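Local coordinates for 450aa long hypothetical fmu protein (Pyrococcus horikoshii, PDB 2YXL), which probably methylates cytosine in RNA at carbon 5, using S-adenosylmethionine, as a member of the RsmB/NOP family, and was crystallised with the cofactor analogue sinefungin, at residues V75-T78 with P79-D83; S159-I162 with E163-G167; R320-P323 with E324-E328. One frame throughout, in Å; residues are numbered along the deposited sequence.

Contact 1 of 3, residues V75-T78 with P79-D83; sequences VGVT and PLILD
V77 meets I81 and L82 through one methyl group, CG2, just beyond G76, whose positive phi marks where the chain leaves helix 47-75. V77 CG2 lies 3.8 Å from I81 CD1, the two side chains crossing at about a right angle. The same methyl stands 4.2 Å from L82 CD1, a looser apolar contact that ties the start of the loop to its far end.

T78 carries the polar part of the turn. Its OG1 is turned away from its own backbone N (chi1 174°), and this rotation points the oxygen forward to the L80 N-H. There it accepts a bond from the backbone N of L80 at 3.2 Å, with an N-H...O angle of 163°. A side-chain oxygen gripping the N-H two residues ahead is an ST turn, and here it opens the short 3-10 segment 79-81. The carbonyl of T78 adds a second, weak bond, I81 N to T78 O at 3.5 Å. On the other branch, T78 CG2 rests 4.0 Å from I81 CG2, so the threonine is touched on both branches. Replacing T78 by alanine removes both OG1 and CG2, and would probably leave the L80 N-H without its side-chain acceptor and open a gap beside the I81 methyl.

The 3-10 turn continues with a backbone bond from L82 N to P79 O at 3.2 Å, and R87 of the next helix also bonds P79 O and L82 O. P79 packs on D68 and I71 of helix 47-75, while L82 meets L90 of helix 84-99. D83 takes the N-cap position of that second helix, OD1 accepting from L86 N; the loop thus packs on helix 47-75 through P79 and leads into helix 84-99 through the D83 N-cap.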
ATOM      1  N   VAL A  75      13.170 -17.462 -21.873  1.00 35.76           N
ATOM      2  CA  VAL A  75      13.579 -18.628 -21.091  1.00 35.65           C
ATOM      3  C   VAL A  75      12.837 -19.908 -21.488  1.00 35.38           C
ATOM      4  O   VAL A  75      13.428 -20.983 -21.509  1.00 35.51           O
ATOM      5  CB  VAL A  75      13.421 -18.342 -19.573  1.00 35.82           C
ATOM      6  CG1 VAL A  75      13.403 -19.623 -18.753  1.00 36.33           C
ATOM      7  CG2 VAL A  75      14.527 -17.408 -19.099  1.00 35.98           C
ATOM      8  N   GLY A  76      11.547 -19.791 -21.796  1.00 35.16           N
ATOM      9  CA  GLY A  76      10.738 -20.948 -22.183  1.00 34.70           C
ATOM     10  C   GLY A  76       9.649 -21.320 -21.190  1.00 34.47           C
ATOM     11  O   GLY A  76       8.694 -22.014 -21.545  1.00 34.54           O
ATOM     12  N   VAL A  77       9.793 -20.868 -19.945  1.00 34.11           N
ATOM     13  CA  VAL A  77       8.815 -21.138 -18.886  1.00 33.74           C
ATOM     14  C   VAL A  77       8.515 -19.878 -18.078  1.00 33.43           C
ATOM     15  O   VAL A  77       9.285 -18.916 -18.108  1.00 33.47           O
ATOM     16  CB  VAL A  77       9.304 -22.242 -17.905  1.00 33.84           C
ATOM     17  CG1 VAL A  77       9.412 -23.598 -18.607  1.00 33.97           C
ATOM     18  CG2 VAL A  77      10.634 -21.851 -17.259  1.00 33.85           C
ATOM     19  N   THR A  78       7.405 -19.887 -17.346  1.00 32.99           N
ATOM     20  CA  THR A  78       7.128 -18.816 -16.394  1.00 32.61           C
ATOM     21  C   THR A  78       8.286 -18.666 -15.393  1.00 32.51           C
ATOM     22  O   THR A  78       8.836 -19.665 -14.926  1.00 32.54           O
ATOM     23  CB  THR A  78       5.783 -19.008 -15.650  1.00 32.47           C
ATOM     24  OG1 THR A  78       5.658 -18.002 -14.637  1.00 32.37           O
ATOM     25  CG2 THR A  78       5.681 -20.398 -15.004  1.00 32.22           C
ATOM     26  N   PRO A  79       8.688 -17.415 -15.095  1.00 32.40           N
ATOM     27  CA  PRO A  79       9.732 -17.199 -14.086  1.00 32.16           C
ATOM     28  C   PRO A  79       9.291 -17.615 -12.683  1.00 32.02           C
ATOM     29  O   PRO A  79      10.119 -17.700 -11.772  1.00 32.05           O
ATOM     30  CB  PRO A  79       9.964 -15.688 -14.140  1.00 32.07           C
ATOM     31  CG  PRO A  79       8.694 -15.130 -14.704  1.00 32.19           C
ATOM     32  CD  PRO A  79       8.227 -16.145 -15.691  1.00 32.18           C
ATOM     33  N   LEU A  80       7.995 -17.876 -12.519  1.00 31.87           N
ATOM     34  CA  LEU A  80       7.437 -18.266 -11.223  1.00 31.60           C
ATOM     35  C   LEU A  80       7.917 -19.627 -10.712  1.00 31.35           C
ATOM     36  O   LEU A  80       7.945 -19.840  -9.503  1.00 31.69           O
ATOM     37  CB  LEU A  80       5.902 -18.179 -11.236  1.00 31.48           C
ATOM     38  CG  LEU A  80       5.224 -16.890 -10.728  1.00 31.54           C
ATOM     39  CD1 LEU A  80       6.025 -15.613 -10.991  1.00 31.54           C
ATOM     40  CD2 LEU A  80       3.807 -16.749 -11.292  1.00 31.42           C
ATOM     41  N   ILE A  81       8.316 -20.527 -11.614  1.00 30.92           N
ATOM     42  CA  ILE A  81       8.842 -21.848 -11.207  1.00 30.76           C
ATOM     43  C   ILE A  81      10.342 -21.831 -10.898  1.00 30.70           C
ATOM     44  O   ILE A  81      10.899 -22.823 -10.420  1.00 30.92           O
ATOM     45  CB  ILE A  81       8.550 -22.979 -12.245  1.00 30.63           C
ATOM     46  CG1 ILE A  81       9.318 -22.744 -13.552  1.00 30.74           C
ATOM     47  CG2 ILE A  81       7.042 -23.152 -12.464  1.00 30.44           C
ATOM     48  CD1 ILE A  81       9.546 -24.006 -14.365  1.00 31.87           C
ATOM     49  N   LEU A  82      10.982 -20.702 -11.181  1.00 30.42           N
ATOM     50  CA  LEU A  82      12.411 -20.522 -10.984  1.00 30.07           C
ATOM     51  C   LEU A  82      12.737 -20.095  -9.552  1.00 29.88           C
ATOM     52  O   LEU A  82      11.866 -19.621  -8.819  1.00 29.63           O
ATOM     53  CB  LEU A  82      12.922 -19.466 -11.974  1.00 30.21           C
ATOM     54  CG  LEU A  82      13.530 -19.811 -13.344  1.00 30.29           C
ATOM     55  CD1 LEU A  82      13.065 -21.125 -13.955  1.00 29.80           C
ATOM     56  CD2 LEU A  82      13.300 -18.655 -14.308  1.00 30.12           C
ATOM     57  N   ASP A  83      14.001 -20.277  -9.169  1.00 29.82           N
ATOM     58  CA  ASP A  83      14.561 -19.783  -7.904  1.00 29.74           C
ATOM     59  C   ASP A  83      14.323 -18.267  -7.742  1.00 29.54           C
ATOM     60  O   ASP A  83      14.430 -17.522  -8.721  1.00 29.36           O
ATOM     61  CB  ASP A  83      16.061 -20.121  -7.855  1.00 29.82           C
ATOM     62  CG  ASP A  83      16.812 -19.358  -6.774  1.00 30.75           C
ATOM     63  OD1 ASP A  83      17.186 -18.188  -7.024  1.00 32.15           O
ATOM     64  OD2 ASP A  83      17.048 -19.931  -5.685  1.00 30.76           O
TER

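Contact 2 of 3, residues S159-I162 with E163-G167; sequences SWLI and ERVKG
The indole of W160 and the guanidinium of R164, one helical turn apart, approach each other obliquely, with W160 CZ3 4.5 Å from R164 NH1. One face of the indole is occupied by its sequence neighbour: L161 CB sits 4.2 Å above the plane, over the centre of the ring. L356, E358 and I361 also touch the W160 side chain. The arginine reaches the tryptophan by a bent path: CG points away from the backbone N (chi1 -161°), and the chain then folds at chi2 (72°), which carries the guanidinium outward from the helix, on the side where W160 lies.

Beneath these side chains run four consecutive i to i+4 backbone bonds, the evidence for a regular alpha helix across 159-167. E163 N to S159 O and R164 N to W160 O both measure 3.0 Å. The bond from V165 N to L161 O is 2.8 Å long. K166 N to I162 O completes the series at 3.0 Å.

On another side of the helix, L161 CD2 touches V165 CG2 at 3.8 Å, the two side chains crossing obliquely. V165 packs on T173, F176 and F177 of helix 173-181, and I162 on L151 and Y155 of helix 147-155.

Two chemistries thus share one helix. The L161, I162 and V165 side chains are buried, whereas the R164 guanidinium finds its charge partner beyond the helix, in a salt bridge to E358, and also makes a cation-pi contact with F393. Because the approach of NH1 to W160 CZ3 is loose and oblique, the position of the guanidinium probably depends more on the ion pair with E358 than on the indole.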
ATOM      1  N   SER A 159      -5.461  -7.659 -18.363  1.00 38.97           N
ATOM      2  CA  SER A 159      -6.703  -7.439 -19.107  1.00 38.64           C
ATOM      3  C   SER A 159      -7.971  -7.516 -18.250  1.00 38.28           C
ATOM      4  O   SER A 159      -8.905  -6.738 -18.456  1.00 38.22           O
ATOM      5  CB  SER A 159      -6.797  -8.421 -20.280  1.00 38.70           C
ATOM      6  OG  SER A 159      -7.778  -8.002 -21.213  1.00 39.08           O
ATOM      7  N   TRP A 160      -7.995  -8.447 -17.296  1.00 37.93           N
ATOM      8  CA  TRP A 160      -9.149  -8.618 -16.406  1.00 37.55           C
ATOM      9  C   TRP A 160      -9.377  -7.389 -15.527  1.00 37.49           C
ATOM     10  O   TRP A 160     -10.524  -7.022 -15.263  1.00 37.52           O
ATOM     11  CB  TRP A 160      -9.012  -9.884 -15.546  1.00 37.34           C
ATOM     12  CG  TRP A 160      -8.110  -9.739 -14.342  1.00 37.10           C
ATOM     13  CD1 TRP A 160      -6.782 -10.044 -14.273  1.00 36.81           C
ATOM     14  CD2 TRP A 160      -8.477  -9.253 -13.040  1.00 36.88           C
ATOM     15  NE1 TRP A 160      -6.297  -9.779 -13.013  1.00 36.77           N
ATOM     16  CE2 TRP A 160      -7.317  -9.292 -12.237  1.00 36.82           C
ATOM     17  CE3 TRP A 160      -9.677  -8.787 -12.478  1.00 36.89           C
ATOM     18  CZ2 TRP A 160      -7.316  -8.884 -10.897  1.00 36.75           C
ATOM     19  CZ3 TRP A 160      -9.677  -8.381 -11.146  1.00 36.72           C
ATOM     20  CH2 TRP A 160      -8.503  -8.433 -10.372  1.00 36.87           C
ATOM     21  N   LEU A 161      -8.284  -6.768 -15.077  1.00 37.33           N
ATOM     22  CA  LEU A 161      -8.356  -5.575 -14.240  1.00 37.27           C
ATOM     23  C   LEU A 161      -8.835  -4.387 -15.063  1.00 37.35           C
ATOM     24  O   LEU A 161      -9.731  -3.657 -14.636  1.00 37.40           O
ATOM     25  CB  LEU A 161      -6.995  -5.257 -13.611  1.00 37.17           C
ATOM     26  CG  LEU A 161      -6.907  -4.761 -12.157  1.00 37.04           C
ATOM     27  CD1 LEU A 161      -5.714  -3.832 -11.992  1.00 36.36           C
ATOM     28  CD2 LEU A 161      -8.179  -4.081 -11.643  1.00 36.42           C
ATOM     29  N   ILE A 162      -8.238  -4.208 -16.241  1.00 37.46           N
ATOM     30  CA  ILE A 162      -8.634  -3.154 -17.178  1.00 37.58           C
ATOM     31  C   ILE A 162     -10.133  -3.220 -17.462  1.00 37.81           C
ATOM     32  O   ILE A 162     -10.824  -2.199 -17.442  1.00 37.91           O
ATOM     33  CB  ILE A 162      -7.841  -3.247 -18.505  1.00 37.56           C
ATOM     34  CG1 ILE A 162      -6.347  -3.015 -18.248  1.00 37.53           C
ATOM     35  CG2 ILE A 162      -8.394  -2.265 -19.540  1.00 37.23           C
ATOM     36  CD1 ILE A 162      -5.444  -3.327 -19.431  1.00 37.46           C
ATOM     37  N   GLU A 163     -10.622  -4.434 -17.712  1.00 38.09           N
ATOM     38  CA  GLU A 163     -12.037  -4.673 -17.963  1.00 38.42           C
ATOM     39  C   GLU A 163     -12.880  -4.311 -16.738  1.00 38.31           C
ATOM     40  O   GLU A 163     -13.889  -3.614 -16.853  1.00 38.36           O
ATOM     41  CB  GLU A 163     -12.260  -6.138 -18.360  1.00 38.64           C
ATOM     42  CG  GLU A 163     -13.484  -6.377 -19.247  1.00 39.59           C
ATOM     43  CD  GLU A 163     -13.351  -5.743 -20.629  1.00 40.81           C
ATOM     44  OE1 GLU A 163     -14.349  -5.160 -21.110  1.00 41.25           O
ATOM     45  OE2 GLU A 163     -12.255  -5.822 -21.229  1.00 40.94           O
ATOM     46  N   ARG A 164     -12.439  -4.775 -15.569  1.00 38.27           N
ATOM     47  CA  ARG A 164     -13.142  -4.538 -14.308  1.00 38.28           C
ATOM     48  C   ARG A 164     -13.192  -3.053 -13.930  1.00 38.12           C
ATOM     49  O   ARG A 164     -14.201  -2.585 -13.404  1.00 38.14           O
ATOM     50  CB  ARG A 164     -12.503  -5.366 -13.185  1.00 38.42           C
ATOM     51  CG  ARG A 164     -13.372  -5.575 -11.950  1.00 39.03           C
ATOM     52  CD  ARG A 164     -14.526  -6.534 -12.211  1.00 40.35           C
ATOM     53  NE  ARG A 164     -15.212  -6.902 -10.974  1.00 41.17           N
ATOM     54  CZ  ARG A 164     -14.993  -8.028 -10.297  1.00 41.61           C
ATOM     55  NH1 ARG A 164     -14.108  -8.919 -10.733  1.00 41.63           N
ATOM     56  NH2 ARG A 164     -15.668  -8.268  -9.181  1.00 41.94           N
ATOM     57  N   VAL A 165     -12.111  -2.321 -14.202  1.00 37.95           N
ATOM     58  CA  VAL A 165     -12.074  -0.871 -13.979  1.00 37.77           C
ATOM     59  C   VAL A 165     -13.021  -0.146 -14.947  1.00 37.81           C
ATOM     60  O   VAL A 165     -13.746   0.767 -14.541  1.00 37.79           O
ATOM     61  CB  VAL A 165     -10.629  -0.295 -14.064  1.00 37.81           C
ATOM     62  CG1 VAL A 165     -10.633   1.229 -13.992  1.00 37.56           C
ATOM     63  CG2 VAL A 165      -9.755  -0.861 -12.949  1.00 37.58           C
ATOM     64  N   LYS A 166     -13.027  -0.571 -16.213  1.00 37.78           N
ATOM     65  CA  LYS A 166     -13.947  -0.017 -17.220  1.00 37.84           C
ATOM     66  C   LYS A 166     -15.416  -0.120 -16.811  1.00 37.57           C
ATOM     67  O   LYS A 166     -16.200   0.790 -17.080  1.00 37.60           O
ATOM     68  CB  LYS A 166     -13.734  -0.664 -18.593  1.00 37.87           C
ATOM     69  CG  LYS A 166     -12.817   0.124 -19.517  1.00 38.17           C
ATOM     70  CD  LYS A 166     -12.590  -0.604 -20.836  1.00 38.26           C
ATOM     71  CE  LYS A 166     -11.540   0.106 -21.685  1.00 38.81           C
ATOM     72  NZ  LYS A 166     -11.218  -0.634 -22.939  1.00 38.45           N
ATOM     73  N   GLY A 167     -15.775  -1.223 -16.157  1.00 37.38           N
ATOM     74  CA  GLY A 167     -17.132  -1.421 -15.642  1.00 37.04           C
ATOM     75  C   GLY A 167     -17.492  -0.499 -14.488  1.00 36.84           C
ATOM     76  O   GLY A 167     -18.667  -0.363 -14.138  1.00 36.86           O
TER

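Contact 3 of 3, residues R320-P323 with E324-E328; sequences RKAP and EIIGE
P323 is packed against the residues that follow it in the loop, and its ring, reached through a cis peptide bond, is approached from G327 and E328. P323 CA points its hydrogen at G327 O, 3.3 Å away with an angle of 147° at the hydrogen, a CA-H...O contact. Further out, the E328 side chain crosses the ring at a slant, OE1 3.9 Å from P323 CG. CG of E328 lies opposite its backbone N (chi1 -155°) and the chain folds at chi2, which turns the carboxylate back toward the proline. G327 has backbone angles at which a CB would press on the preceding carbonyl oxygen, consistent with a glycine at this bend.

The loop belongs to the Rossmann-like class I methyltransferase fold: it carries the chain from strand 312-315 to strand 331-337, past the intervening strands 286-290 and 262-265 of the parallel part of the sheet. Within this loop R320 touches sinefungin and forms salt bridges to D318 and E370.

A322 supplies a methyl to two isoleucines. Its CB meets I325 CB at 3.6 Å and I326 CG1 at 3.8 Å, while F290 of strand 286-290 also touches it. I325 CG1 lies over the K321-A322 link, 3.4 Å from A322 N and 3.8 Å from K321 CB, so K321 contributes its aliphatic base here. No hydrogen bond joins 320-323 to 324-328. I326 continues onto Y288, F290 and L378, and P323 onto S374 of helix 361-376, R377 and L378.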
ATOM      1  N   ARG A 320     -14.160 -11.679  14.387  1.00 22.54           N
ATOM      2  CA  ARG A 320     -15.506 -12.254  14.326  1.00 22.62           C
ATOM      3  C   ARG A 320     -15.979 -12.629  15.732  1.00 22.73           C
ATOM      4  O   ARG A 320     -17.177 -12.615  16.018  1.00 22.64           O
ATOM      5  CB  ARG A 320     -15.566 -13.457  13.380  1.00 22.57           C
ATOM      6  CG  ARG A 320     -15.583 -13.084  11.902  1.00 22.30           C
ATOM      7  CD  ARG A 320     -14.269 -13.417  11.224  1.00 21.73           C
ATOM      8  NE  ARG A 320     -14.238 -14.809  10.780  1.00 21.66           N
ATOM      9  CZ  ARG A 320     -13.136 -15.485  10.462  1.00 21.53           C
ATOM     10  NH1 ARG A 320     -11.941 -14.916  10.542  1.00 21.77           N
ATOM     11  NH2 ARG A 320     -13.231 -16.745  10.068  1.00 21.53           N
ATOM     12  N   LYS A 321     -15.020 -12.966  16.595  1.00 22.95           N
ATOM     13  CA  LYS A 321     -15.238 -13.026  18.040  1.00 23.19           C
ATOM     14  C   LYS A 321     -15.261 -11.586  18.552  1.00 23.38           C
ATOM     15  O   LYS A 321     -14.704 -10.692  17.910  1.00 23.49           O
ATOM     16  CB  LYS A 321     -14.129 -13.827  18.730  1.00 23.18           C
ATOM     17  CG  LYS A 321     -13.896 -15.218  18.150  1.00 23.19           C
ATOM     18  CD  LYS A 321     -12.672 -15.878  18.769  1.00 23.17           C
ATOM     19  CE  LYS A 321     -12.141 -17.008  17.897  1.00 23.11           C
ATOM     20  NZ  LYS A 321     -13.091 -18.151  17.783  1.00 23.02           N
ATOM     21  N   ALA A 322     -15.881 -11.368  19.712  1.00 23.57           N
ATOM     22  CA  ALA A 322     -16.256 -10.024  20.180  1.00 23.69           C
ATOM     23  C   ALA A 322     -17.353  -9.492  19.259  1.00 23.80           C
ATOM     24  O   ALA A 322     -17.058  -9.028  18.152  1.00 23.87           O
ATOM     25  CB  ALA A 322     -15.058  -9.077  20.227  1.00 23.72           C
ATOM     26  N   PRO A 323     -18.627  -9.555  19.702  1.00 23.85           N
ATOM     27  CA  PRO A 323     -19.194  -9.886  21.022  1.00 23.91           C
ATOM     28  C   PRO A 323     -18.657 -11.145  21.708  1.00 23.96           C
ATOM     29  O   PRO A 323     -17.993 -11.968  21.078  1.00 23.97           O
ATOM     30  CB  PRO A 323     -20.686 -10.055  20.722  1.00 23.93           C
ATOM     31  CG  PRO A 323     -20.923  -9.170  19.573  1.00 23.89           C
ATOM     32  CD  PRO A 323     -19.694  -9.271  18.724  1.00 23.85           C
ATOM     33  N   GLU A 324     -18.986 -11.284  22.994  1.00 24.00           N
ATOM     34  CA  GLU A 324     -18.447 -12.324  23.898  1.00 24.02           C
ATOM     35  C   GLU A 324     -16.910 -12.440  23.948  1.00 24.02           C
ATOM     36  O   GLU A 324     -16.355 -13.532  24.098  1.00 24.05           O
ATOM     37  CB  GLU A 324     -19.161 -13.697  23.771  1.00 24.01           C
ATOM     38  CG  GLU A 324     -19.710 -14.098  22.394  1.00 23.89           C
ATOM     39  CD  GLU A 324     -18.670 -14.727  21.476  1.00 23.69           C
ATOM     40  OE1 GLU A 324     -17.568 -15.081  21.949  1.00 23.58           O
ATOM     41  OE2 GLU A 324     -18.958 -14.868  20.270  1.00 23.71           O
ATOM     42  N   ILE A 325     -16.246 -11.292  23.823  1.00 23.97           N
ATOM     43  CA  ILE A 325     -14.834 -11.131  24.177  1.00 23.96           C
ATOM     44  C   ILE A 325     -14.717  -9.835  24.975  1.00 23.96           C
ATOM     45  O   ILE A 325     -14.064  -9.792  26.021  1.00 23.98           O
ATOM     46  CB  ILE A 325     -13.896 -11.083  22.932  1.00 23.99           C
ATOM     47  CG1 ILE A 325     -13.826 -12.447  22.219  1.00 24.06           C
ATOM     48  CG2 ILE A 325     -12.494 -10.574  23.305  1.00 23.86           C
ATOM     49  CD1 ILE A 325     -13.119 -13.569  22.989  1.00 24.24           C
ATOM     50  N   ILE A 326     -15.370  -8.788  24.475  1.00 23.95           N
ATOM     51  CA  ILE A 326     -15.385  -7.479  25.128  1.00 23.91           C
ATOM     52  C   ILE A 326     -16.803  -7.060  25.527  1.00 23.88           C
ATOM     53  O   ILE A 326     -16.985  -6.142  26.330  1.00 23.85           O
ATOM     54  CB  ILE A 326     -14.729  -6.381  24.247  1.00 23.93           C
ATOM     55  CG1 ILE A 326     -15.387  -6.323  22.861  1.00 23.95           C
ATOM     56  CG2 ILE A 326     -13.220  -6.617  24.137  1.00 23.84           C
ATOM     57  CD1 ILE A 326     -15.146  -5.026  22.110  1.00 24.21           C
ATOM     58  N   GLY A 327     -17.798  -7.740  24.961  1.00 23.86           N
ATOM     59  CA  GLY A 327     -19.201  -7.473  25.270  1.00 23.90           C
ATOM     60  C   GLY A 327     -20.066  -7.318  24.035  1.00 23.91           C
ATOM     61  O   GLY A 327     -19.555  -7.240  22.916  1.00 23.89           O
ATOM     62  N   GLU A 328     -21.381  -7.273  24.245  1.00 23.95           N
ATOM     63  CA  GLU A 328     -22.343  -7.090  23.160  1.00 24.00           C
ATOM     64  C   GLU A 328     -22.366  -5.622  22.719  1.00 24.03           C
ATOM     65  O   GLU A 328     -21.452  -5.174  22.030  1.00 24.10           O
ATOM     66  CB  GLU A 328     -23.736  -7.572  23.584  1.00 24.01           C
ATOM     67  CG  GLU A 328     -24.649  -7.981  22.426  1.00 23.99           C
ATOM     68  CD  GLU A 328     -24.401  -9.400  21.933  1.00 23.95           C
ATOM     69  OE1 GLU A 328     -24.587  -9.647  20.723  1.00 23.92           O
ATOM     70  OE2 GLU A 328     -24.028 -10.273  22.748  1.00 23.90           O
TER

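All three contacts are local and none touches another; the nearest atoms of contacts 1 and 2 are about 12 Å apart. Contact 1 lies at the surface, in a loop between two helices, and relies on a threonine hydroxyl, one weak backbone bond and a few apolar contacts. Contact 2 is partly buried within a single helix, where main-chain bonds dominate and the arginine R164 looks to other parts of the chain. Contact 3, also partly buried, lacks cross-segment hydrogen bonds and rests on apolar contacts at A322 and a CA-H...O contact at the cis-proline. It alone includes a residue of the sinefungin pocket; the other two lie away from the cofactor site and the predicted nucleophile.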